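Local atomic coordinates of putative oxidoreductase (Thermus thermophilus, PDB entry 2ISM), a protein that is a putative oxidoreductase of a dehydrogenase family with a beta-propeller fold, and carries a bound calcium ion. Residues 21-32 with 344-352; 127-138 with 150-160. All coordinates share one frame; numbering follows the deposited sequence.

Contact 1 of 2, residues 21-32 with 344-352; sequences LRVEEVVGGLEV and GDDRVLRLL
Val26 and Val27 both face Val348 at a beta bulge, where the register of the antiparallel pair 23-27 and 348-351 slips by one residue. Val26 N donates to Val348 O at 2.9 Å, while Val348 N returns a bond of the same length to Val27 O. From the bulge, Val26 CG2 reaches over one face of the Arg350 guanidinium. The edge of that group goes to Glu24: Arg350 NH2 reaches Glu24 OE1 at 2.9 Å, and a weak bond runs from NE to OE2. The carboxylate stands nearly upright to the guanidinium, their planes 78° apart. This pairing of the first and last strands of the chain is the velcro closure of a beta-propeller, with 23-27 the outer strand of a blade whose other three strands come from the C-terminal end. On the opposite face of the sheet, Val23 CG2 packs beside Leu351 CG at 3.8 Å, and Leu311 touches both residues. Glu25 extends along the same face to Arg347, OE2 meeting NE at 2.6 Å from above the carboxylate plane; a water bridges this oxygen to Arg347 NH2. Past the strands, Asp346 OD2 accepts from Val32 N at 3.0 Å and also from Arg335 N.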
loop_
_atom_site.group_PDB
_atom_site.type_symbol
_atom_site.label_atom_id
_atom_site.label_comp_id
_atom_site.label_asym_id
_atom_site.label_seq_id
_atom_site.Cartn_x
_atom_site.Cartn_y
_atom_site.Cartn_z
ATOM N N LEU B 21 -0.333 -9.218 -5.214
ATOM C CA LEU B 21 -0.604 -8.040 -6.032
ATOM C C LEU B 21 -1.262 -8.467 -7.338
ATOM O O LEU B 21 -0.865 -9.462 -7.942
ATOM C CB LEU B 21 0.698 -7.288 -6.330
ATOM C CG LEU B 21 1.443 -6.726 -5.113
ATOM C CD1 LEU B 21 2.764 -6.115 -5.552
ATOM C CD2 LEU B 21 0.578 -5.681 -4.423
ATOM N N ARG B 22 -2.272 -7.718 -7.765
ATOM C CA ARG B 22 -2.980 -8.026 -8.999
ATOM C C ARG B 22 -2.513 -7.102 -10.110
ATOM O O ARG B 22 -2.425 -5.890 -9.927
ATOM C CB ARG B 22 -4.490 -7.893 -8.784
ATOM C CG ARG B 22 -5.057 -8.982 -7.883
ATOM C CD ARG B 22 -4.939 -10.339 -8.559
ATOM N NE ARG B 22 -5.960 -10.518 -9.587
ATOM C CZ ARG B 22 -7.216 -10.879 -9.336
ATOM N NH1 ARG B 22 -7.606 -11.110 -8.088
ATOM N NH2 ARG B 22 -8.087 -10.996 -10.328
ATOM N N VAL B 23 -2.223 -7.683 -11.267
ATOM C CA VAL B 23 -1.732 -6.924 -12.406
ATOM C C VAL B 23 -2.781 -6.609 -13.458
ATOM O O VAL B 23 -3.697 -7.391 -13.702
ATOM C CB VAL B 23 -0.579 -7.679 -13.113
ATOM C CG1 VAL B 23 -0.113 -6.906 -14.342
ATOM C CG2 VAL B 23 0.567 -7.884 -12.154
ATOM N N GLU B 24 -2.640 -5.440 -14.071
ATOM C CA GLU B 24 -3.519 -5.024 -15.148
ATOM C C GLU B 24 -2.674 -4.195 -16.102
ATOM O O GLU B 24 -1.920 -3.313 -15.680
ATOM C CB GLU B 24 -4.710 -4.216 -14.624
ATOM C CG GLU B 24 -4.384 -2.855 -14.058
ATOM C CD GLU B 24 -5.625 -2.142 -13.556
ATOM O OE1 GLU B 24 -6.562 -1.943 -14.362
ATOM O OE2 GLU B 24 -5.668 -1.785 -12.359
ATOM N N GLU B 25 -2.778 -4.506 -17.388
ATOM C CA GLU B 25 -2.019 -3.798 -18.407
ATOM C C GLU B 25 -2.603 -2.422 -18.680
ATOM O O GLU B 25 -3.793 -2.283 -18.959
ATOM C CB GLU B 25 -1.990 -4.614 -19.701
ATOM C CG GLU B 25 -1.389 -3.872 -20.885
ATOM C CD GLU B 25 -1.203 -4.761 -22.098
ATOM O OE1 GLU B 25 -0.989 -4.223 -23.204
ATOM O OE2 GLU B 25 -1.263 -5.999 -21.942
ATOM N N VAL B 26 -1.753 -1.405 -18.592
ATOM C CA VAL B 26 -2.166 -0.035 -18.843
ATOM C C VAL B 26 -2.026 0.267 -20.334
ATOM O O VAL B 26 -2.929 0.832 -20.950
ATOM C CB VAL B 26 -1.303 0.960 -18.035
ATOM C CG1 VAL B 26 -1.735 2.386 -18.331
ATOM C CG2 VAL B 26 -1.434 0.661 -16.540
ATOM N N VAL B 27 -0.893 -0.122 -20.910
ATOM C CA VAL B 27 -0.638 0.102 -22.328
ATOM C C VAL B 27 0.561 -0.738 -22.758
ATOM O O VAL B 27 1.436 -1.034 -21.944
ATOM C CB VAL B 27 -0.364 1.608 -22.620
ATOM C CG1 VAL B 27 0.907 2.059 -21.923
ATOM C CG2 VAL B 27 -0.264 1.843 -24.120
ATOM N N GLY B 28 0.586 -1.138 -24.028
ATOM C CA GLY B 28 1.687 -1.944 -24.528
ATOM C C GLY B 28 2.191 -1.506 -25.894
ATOM O O GLY B 28 1.827 -0.437 -26.392
ATOM N N GLY B 29 3.036 -2.336 -26.496
ATOM C CA GLY B 29 3.588 -2.028 -27.801
ATOM C C GLY B 29 4.737 -1.037 -27.743
ATOM O O GLY B 29 5.174 -0.537 -28.776
ATOM N N LEU B 30 5.236 -0.763 -26.538
ATOM C CA LEU B 30 6.330 0.191 -26.348
ATOM C C LEU B 30 7.701 -0.447 -26.565
ATOM O O LEU B 30 7.873 -1.654 -26.391
ATOM C CB LEU B 30 6.261 0.783 -24.934
ATOM C CG LEU B 30 4.950 1.482 -24.547
ATOM C CD1 LEU B 30 4.803 1.507 -23.035
ATOM C CD2 LEU B 30 4.929 2.902 -25.118
ATOM N N GLU B 31 8.679 0.365 -26.949
ATOM C CA GLU B 31 10.023 -0.147 -27.167
ATOM C C GLU B 31 10.935 0.312 -26.037
ATOM O O GLU B 31 11.454 1.427 -26.053
ATOM C CB GLU B 31 10.576 0.338 -28.508
ATOM C CG GLU B 31 11.693 -0.545 -29.030
ATOM C CD GLU B 31 12.248 -0.070 -30.353
ATOM O OE1 GLU B 31 11.590 0.766 -31.015
ATOM O OE2 GLU B 31 13.341 -0.544 -30.730
ATOM N N VAL B 32 11.109 -0.562 -25.054
ATOM C CA VAL B 32 11.950 -0.290 -23.894
ATOM C C VAL B 32 11.532 0.950 -23.090
ATOM O O VAL B 32 12.249 1.955 -23.056
ATOM C CB VAL B 32 13.443 -0.145 -24.303
ATOM C CG1 VAL B 32 14.333 -0.193 -23.059
ATOM C CG2 VAL B 32 13.832 -1.262 -25.271
ATOM N N GLY B 344 2.606 -7.576 -28.299
ATOM C CA GLY B 344 2.197 -6.528 -27.379
ATOM C C GLY B 344 3.266 -6.192 -26.354
ATOM O O GLY B 344 3.054 -5.358 -25.476
ATOM N N ASP B 345 4.435 -6.817 -26.489
ATOM C CA ASP B 345 5.514 -6.589 -25.538
ATOM C C ASP B 345 5.968 -5.195 -25.177
ATOM O O ASP B 345 5.908 -4.248 -25.966
ATOM C CB ASP B 345 6.776 -7.337 -25.915
ATOM C CG ASP B 345 7.107 -8.394 -24.905
ATOM O OD1 ASP B 345 6.640 -8.258 -23.748
ATOM O OD2 ASP B 345 7.822 -9.350 -25.245
ATOM N N ASP B 346 6.484 -5.130 -23.957
ATOM C CA ASP B 346 6.911 -3.919 -23.301
ATOM C C ASP B 346 5.977 -2.884 -22.747
ATOM O O ASP B 346 5.992 -1.686 -23.063
ATOM C CB ASP B 346 8.018 -3.213 -24.071
ATOM C CG ASP B 346 9.357 -3.904 -23.862
ATOM O OD1 ASP B 346 9.329 -4.964 -23.195
ATOM O OD2 ASP B 346 10.406 -3.424 -24.340
ATOM N N ARG B 347 5.086 -3.445 -21.952
ATOM C CA ARG B 347 3.970 -2.754 -21.377
ATOM C C ARG B 347 4.254 -2.018 -20.093
ATOM O O ARG B 347 5.287 -2.213 -19.440
ATOM C CB ARG B 347 2.984 -3.863 -21.003
ATOM C CG ARG B 347 2.745 -4.952 -22.045
ATOM C CD ARG B 347 1.895 -6.066 -21.424
ATOM N NE ARG B 347 1.173 -6.856 -22.421
ATOM C CZ ARG B 347 1.739 -7.726 -23.248
ATOM N NH1 ARG B 347 3.047 -7.934 -23.202
ATOM N NH2 ARG B 347 0.996 -8.381 -24.128
ATOM N N VAL B 348 3.297 -1.178 -19.745
ATOM C CA VAL B 348 3.309 -0.446 -18.503
ATOM C C VAL B 348 2.268 -1.250 -17.728
ATOM O O VAL B 348 1.131 -1.390 -18.179
ATOM C CB VAL B 348 2.797 0.986 -18.691
ATOM C CG1 VAL B 348 2.561 1.630 -17.334
ATOM C CG2 VAL B 348 3.808 1.797 -19.493
ATOM N N LEU B 349 2.667 -1.804 -16.590
ATOM C CA LEU B 349 1.757 -2.599 -15.780
ATOM C C LEU B 349 1.404 -1.864 -14.497
ATOM O O LEU B 349 2.230 -1.147 -13.935
ATOM C CB LEU B 349 2.399 -3.948 -15.434
ATOM C CG LEU B 349 2.901 -4.793 -16.608
ATOM C CD1 LEU B 349 3.618 -6.019 -16.085
ATOM C CD2 LEU B 349 1.725 -5.199 -17.498
ATOM N N ARG B 350 0.169 -2.043 -14.043
ATOM C CA ARG B 350 -0.291 -1.412 -12.815
ATOM C C ARG B 350 -0.630 -2.515 -11.819
ATOM O O ARG B 350 -1.443 -3.390 -12.111
ATOM C CB ARG B 350 -1.523 -0.552 -13.102
ATOM C CG ARG B 350 -2.077 0.197 -11.898
ATOM C CD ARG B 350 -3.068 1.251 -12.364
ATOM N NE ARG B 350 -4.062 0.673 -13.261
ATOM C CZ ARG B 350 -4.668 1.336 -14.240
ATOM N NH1 ARG B 350 -4.385 2.613 -14.458
ATOM N NH2 ARG B 350 -5.557 0.719 -15.007
ATOM N N LEU B 351 0.009 -2.479 -10.655
ATOM C CA LEU B 351 -0.216 -3.485 -9.625
ATOM C C LEU B 351 -1.037 -2.909 -8.480
ATOM O O LEU B 351 -0.578 -2.023 -7.758
ATOM C CB LEU B 351 1.121 -4.017 -9.104
ATOM C CG LEU B 351 1.849 -5.018 -10.012
ATOM C CD1 LEU B 351 2.126 -4.390 -11.373
ATOM C CD2 LEU B 351 3.146 -5.453 -9.348
ATOM N N LEU B 352 -2.256 -3.426 -8.335
ATOM C CA LEU B 352 -3.201 -2.989 -7.310
ATOM C C LEU B 352 -3.562 -1.513 -7.401
ATOM O O LEU B 352 -4.762 -1.197 -7.266
ATOM C CB LEU B 352 -2.674 -3.299 -5.909
ATOM C CG LEU B 352 -2.666 -4.775 -5.503
ATOM C CD1 LEU B 352 -3.042 -4.877 -4.034
ATOM C CD2 LEU B 352 -3.659 -5.567 -6.342
HETATM O O HOH W 1 -1.988 -7.919 -23.808
#

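Contact 2 of 2, residues 127-138 with 150-160; sequences IPARPHGLHSGG and VTTGEVYEREL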
loop_
_atom_site.group_PDB
_atom_site.type_symbol
_atom_site.label_atom_id
_atom_site.label_comp_id
_atom_site.label_asym_id
_atom_site.label_seq_id
_atom_site.Cartn_x
_atom_site.Cartn_y
_atom_site.Cartn_z
ATOM N N ILE B 127 28.517 13.976 -19.509
ATOM C CA ILE B 127 28.582 12.752 -18.720
ATOM C C ILE B 127 29.179 11.708 -19.664
ATOM O O ILE B 127 28.821 11.650 -20.843
ATOM C CB ILE B 127 27.182 12.300 -18.263
ATOM C CG1 ILE B 127 26.560 13.376 -17.370
ATOM C CG2 ILE B 127 27.289 10.975 -17.515
ATOM C CD1 ILE B 127 25.106 13.116 -17.019
ATOM N N PRO B 128 30.108 10.881 -19.164
ATOM C CA PRO B 128 30.729 9.859 -20.011
ATOM C C PRO B 128 29.787 8.951 -20.804
ATOM O O PRO B 128 28.717 8.560 -20.337
ATOM C CB PRO B 128 31.579 9.061 -19.020
ATOM C CG PRO B 128 31.981 10.098 -18.019
ATOM C CD PRO B 128 30.696 10.868 -17.811
ATOM N N ALA B 129 30.222 8.624 -22.016
ATOM C CA ALA B 129 29.517 7.721 -22.914
ATOM C C ALA B 129 30.592 7.195 -23.858
ATOM O O ALA B 129 31.569 7.888 -24.125
ATOM C CB ALA B 129 28.446 8.464 -23.700
ATOM N N ARG B 130 30.430 5.970 -24.343
ATOM C CA ARG B 130 31.400 5.389 -25.269
ATOM C C ARG B 130 30.650 4.762 -26.438
ATOM O O ARG B 130 29.459 4.477 -26.334
ATOM C CB ARG B 130 32.271 4.347 -24.556
ATOM C CG ARG B 130 33.307 4.954 -23.600
ATOM C CD ARG B 130 34.223 5.932 -24.336
ATOM N NE ARG B 130 35.180 6.601 -23.459
ATOM C CZ ARG B 130 35.895 7.670 -23.812
ATOM N NH1 ARG B 130 35.759 8.193 -25.025
ATOM N NH2 ARG B 130 36.753 8.214 -22.957
ATOM N N PRO B 131 31.334 4.557 -27.576
ATOM C CA PRO B 131 30.703 3.967 -28.761
ATOM C C PRO B 131 29.911 2.694 -28.515
ATOM O O PRO B 131 28.900 2.457 -29.171
ATOM C CB PRO B 131 31.885 3.739 -29.696
ATOM C CG PRO B 131 32.766 4.900 -29.376
ATOM C CD PRO B 131 32.738 4.903 -27.860
ATOM N N HIS B 132 30.367 1.873 -27.574
ATOM C CA HIS B 132 29.676 0.625 -27.282
ATOM C C HIS B 132 28.328 0.862 -26.597
ATOM O O HIS B 132 27.478 -0.021 -26.575
ATOM C CB HIS B 132 30.570 -0.296 -26.435
ATOM C CG HIS B 132 31.079 0.327 -25.173
ATOM N ND1 HIS B 132 32.425 0.470 -24.904
ATOM C CD2 HIS B 132 30.426 0.801 -24.084
ATOM C CE1 HIS B 132 32.579 1.002 -23.704
ATOM N NE2 HIS B 132 31.382 1.212 -23.186
ATOM N N GLY B 133 28.144 2.066 -26.056
ATOM C CA GLY B 133 26.895 2.422 -25.397
ATOM C C GLY B 133 26.572 1.691 -24.105
ATOM O O GLY B 133 25.437 1.749 -23.621
ATOM N N LEU B 134 27.556 1.012 -23.532
ATOM C CA LEU B 134 27.336 0.274 -22.292
ATOM C C LEU B 134 27.642 1.124 -21.065
ATOM O O LEU B 134 28.434 2.066 -21.129
ATOM C CB LEU B 134 28.205 -0.983 -22.269
ATOM C CG LEU B 134 28.104 -1.897 -23.496
ATOM C CD1 LEU B 134 29.021 -3.097 -23.305
ATOM C CD2 LEU B 134 26.669 -2.351 -23.693
ATOM N N HIS B 135 27.004 0.776 -19.951
ATOM C CA HIS B 135 27.190 1.467 -18.678
ATOM C C HIS B 135 27.016 2.978 -18.742
ATOM O O HIS B 135 27.936 3.738 -18.421
ATOM C CB HIS B 135 28.563 1.137 -18.084
ATOM C CG HIS B 135 28.748 -0.315 -17.758
ATOM N ND1 HIS B 135 29.832 -0.782 -17.042
ATOM C CD2 HIS B 135 28.008 -1.404 -18.072
ATOM C CE1 HIS B 135 29.749 -2.096 -16.931
ATOM N NE2 HIS B 135 28.652 -2.500 -17.547
ATOM N N SER B 136 25.824 3.410 -19.146
ATOM C CA SER B 136 25.510 4.831 -19.236
ATOM C C SER B 136 24.658 5.324 -18.066
ATOM O O SER B 136 24.307 6.500 -18.017
ATOM C CB SER B 136 24.780 5.134 -20.549
ATOM O OG SER B 136 25.693 5.233 -21.629
ATOM N N GLY B 137 24.330 4.438 -17.126
ATOM C CA GLY B 137 23.501 4.843 -15.994
ATOM C C GLY B 137 22.191 5.376 -16.539
ATOM O O GLY B 137 21.534 4.687 -17.320
ATOM N N GLY B 138 21.785 6.575 -16.118
ATOM C CA GLY B 138 20.579 7.158 -16.678
ATOM C C GLY B 138 19.341 7.451 -15.855
ATOM O O GLY B 138 18.428 8.099 -16.365
ATOM N N VAL B 150 21.008 12.259 -10.217
ATOM C CA VAL B 150 21.329 11.616 -11.494
ATOM C C VAL B 150 22.311 10.463 -11.330
ATOM O O VAL B 150 23.371 10.644 -10.736
ATOM C CB VAL B 150 21.987 12.641 -12.449
ATOM C CG1 VAL B 150 22.169 12.034 -13.834
ATOM C CG2 VAL B 150 21.149 13.919 -12.497
ATOM N N THR B 151 21.977 9.282 -11.856
ATOM C CA THR B 151 22.901 8.158 -11.762
ATOM C C THR B 151 23.663 8.065 -13.081
ATOM O O THR B 151 23.108 8.349 -14.143
ATOM C CB THR B 151 22.178 6.802 -11.492
ATOM O OG1 THR B 151 21.446 6.392 -12.653
ATOM C CG2 THR B 151 21.222 6.929 -10.317
ATOM N N THR B 152 24.938 7.697 -13.009
ATOM C CA THR B 152 25.764 7.571 -14.211
ATOM C C THR B 152 26.613 6.309 -14.140
ATOM O O THR B 152 26.968 5.852 -13.051
ATOM C CB THR B 152 26.720 8.772 -14.382
ATOM O OG1 THR B 152 27.742 8.721 -13.376
ATOM C CG2 THR B 152 25.958 10.084 -14.262
ATOM N N GLY B 153 26.933 5.748 -15.303
ATOM C CA GLY B 153 27.748 4.547 -15.348
ATOM C C GLY B 153 29.183 4.924 -15.646
ATOM O O GLY B 153 29.448 6.068 -16.022
ATOM N N GLU B 154 30.114 3.989 -15.469
ATOM C CA GLU B 154 31.517 4.286 -15.751
ATOM C C GLU B 154 31.943 3.829 -17.146
ATOM O O GLU B 154 33.124 3.614 -17.408
ATOM C CB GLU B 154 32.444 3.688 -14.671
ATOM C CG GLU B 154 31.997 2.372 -14.048
ATOM C CD GLU B 154 32.065 1.194 -15.003
ATOM O OE1 GLU B 154 32.785 0.221 -14.689
ATOM O OE2 GLU B 154 31.400 1.234 -16.061
ATOM N N VAL B 155 30.958 3.707 -18.033
ATOM C CA VAL B 155 31.159 3.317 -19.429
ATOM C C VAL B 155 32.201 2.232 -19.693
ATOM O O VAL B 155 32.919 2.279 -20.691
ATOM C CB VAL B 155 31.489 4.557 -20.298
ATOM C CG1 VAL B 155 30.379 5.586 -20.148
ATOM C CG2 VAL B 155 32.840 5.160 -19.894
ATOM N N TYR B 156 32.256 1.246 -18.804
ATOM C CA TYR B 156 33.189 0.127 -18.916
ATOM C C TYR B 156 34.659 0.514 -18.743
ATOM O O TYR B 156 35.560 -0.189 -19.198
ATOM C CB TYR B 156 32.997 -0.612 -20.246
ATOM C CG TYR B 156 32.703 -2.084 -20.061
ATOM C CD1 TYR B 156 31.394 -2.561 -20.033
ATOM C CD2 TYR B 156 33.739 -2.996 -19.867
ATOM C CE1 TYR B 156 31.125 -3.916 -19.816
ATOM C CE2 TYR B 156 33.483 -4.347 -19.648
ATOM C CZ TYR B 156 32.179 -4.800 -19.624
ATOM O OH TYR B 156 31.938 -6.140 -19.414
ATOM N N GLU B 157 34.885 1.648 -18.093
ATOM C CA GLU B 157 36.228 2.133 -17.786
ATOM C C GLU B 157 36.124 2.296 -16.274
ATOM O O GLU B 157 36.003 3.398 -15.746
ATOM C CB GLU B 157 36.492 3.462 -18.503
ATOM C CG GLU B 157 36.793 3.277 -19.998
ATOM C CD GLU B 157 36.739 4.570 -20.805
ATOM O OE1 GLU B 157 37.138 5.629 -20.276
ATOM O OE2 GLU B 157 36.310 4.521 -21.978
ATOM N N ARG B 158 36.138 1.149 -15.600
ATOM C CA ARG B 158 35.976 1.053 -14.156
ATOM C C ARG B 158 36.651 2.089 -13.262
ATOM O O ARG B 158 36.083 2.474 -12.241
ATOM C CB ARG B 158 36.351 -0.358 -13.697
ATOM C CG ARG B 158 37.801 -0.745 -13.915
ATOM C CD ARG B 158 37.976 -2.236 -13.675
ATOM N NE ARG B 158 37.522 -3.025 -14.818
ATOM C CZ ARG B 158 36.937 -4.215 -14.724
ATOM N NH1 ARG B 158 36.564 -4.863 -15.821
ATOM N NH2 ARG B 158 36.706 -4.750 -13.533
ATOM N N GLU B 159 37.841 2.548 -13.631
ATOM C CA GLU B 159 38.545 3.533 -12.811
ATOM C C GLU B 159 37.844 4.885 -12.698
ATOM O O GLU B 159 38.134 5.664 -11.788
ATOM C CB GLU B 159 39.968 3.746 -13.329
ATOM C CG GLU B 159 40.930 2.631 -12.959
ATOM C CD GLU B 159 40.948 2.352 -11.466
ATOM O OE1 GLU B 159 41.143 3.305 -10.678
ATOM O OE2 GLU B 159 40.768 1.178 -11.079
ATOM N N LEU B 160 36.927 5.175 -13.614
ATOM C CA LEU B 160 36.221 6.449 -13.558
ATOM C C LEU B 160 35.419 6.584 -12.267
ATOM O O LEU B 160 35.324 7.673 -11.703
ATOM C CB LEU B 160 35.275 6.596 -14.755
ATOM C CG LEU B 160 35.907 6.644 -16.150
ATOM C CD1 LEU B 160 34.824 6.881 -17.193
ATOM C CD2 LEU B 160 36.948 7.749 -16.208
HETATM O O HOH W 2 27.763 7.436 -17.718
HETATM O O HOH W 3 35.620 7.756 -20.681
#
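His135 reaches across to the loop 152-157 with both its backbone and its ring. Its carbonyl O takes the N-H of Val155 at 3.0 Å, on a lone pair in the carbonyl plane. From there the side chain runs toward Glu154 and Tyr156. CB rests near Val155 N and Glu154 OE2, and with CG anti to the carbonyl carbon (chi1 -63°) the ring runs alongside the glutamate, CG itself lying by OE2. ND1 donates to Glu154 OE2 at 2.7 Å, in the plane of the ring. On the other side of the ring, CD2 comes near Tyr156 CD1. Further out, His135 CE1 lies 3.5 Å from Tyr156 CD1 and His135 NE2 lies 3.6 Å from Tyr156 CE1, the rings of His135 and Tyr156 forming an offset stack with planes 29° apart.

Glu154 OE2 is gripped twice, for Tyr156 N donates to it from the other face of the carboxylate; OE1 is held by Trp245 NE1. These bonds fix the carboxylate's rotation and, with the stack, the orientation of the imidazole. Val155 turns its methyls the other way: CG1 packs on Pro128 CB at 3.8 Å, and CG2 on Arg130 CG. Arg130 NE forms a salt bridge with Glu157 OE2 at 2.8 Å, the hydrogen bond in it bent and weak, while a water donates to Glu157 OE1 and accepts a weak bond from Arg130 NH2. Farther along, Gly138 N donates to Thr151 O at 3.0 Å, and Gly137 lies close against the Thr152-Gly153 backbone. Another water bridges Pro128 O and Gly153 O.

The connection between two propeller blades is thus packed against the loop that leaves strand 148-151 of the second blade. His135 and Glu154 lie in these loops of the beta-propeller, Glu154 about 11 Å from the bound calcium ion.

From the N terminus, residues 21-32 supply the edge strand 23-27 and then lead into the first complete four-stranded sheet, so contact 1 is made only when the chain returns at 344-352. It closes a loop of 311 residues that takes in nearly the whole propeller. Nested within that loop, contact 2 shuts a far smaller one: 127-138 leaves strand 117-127, the chain runs out and back through strands 140-142 and 148-151, and the segment 150-160 comes to lie beside it. Contact 1 thus joins the two chain ends within one blade, whereas contact 2 ties successive blades together. Their centres are 29 Å apart, on opposite sides of the chain's centre, and they do not touch.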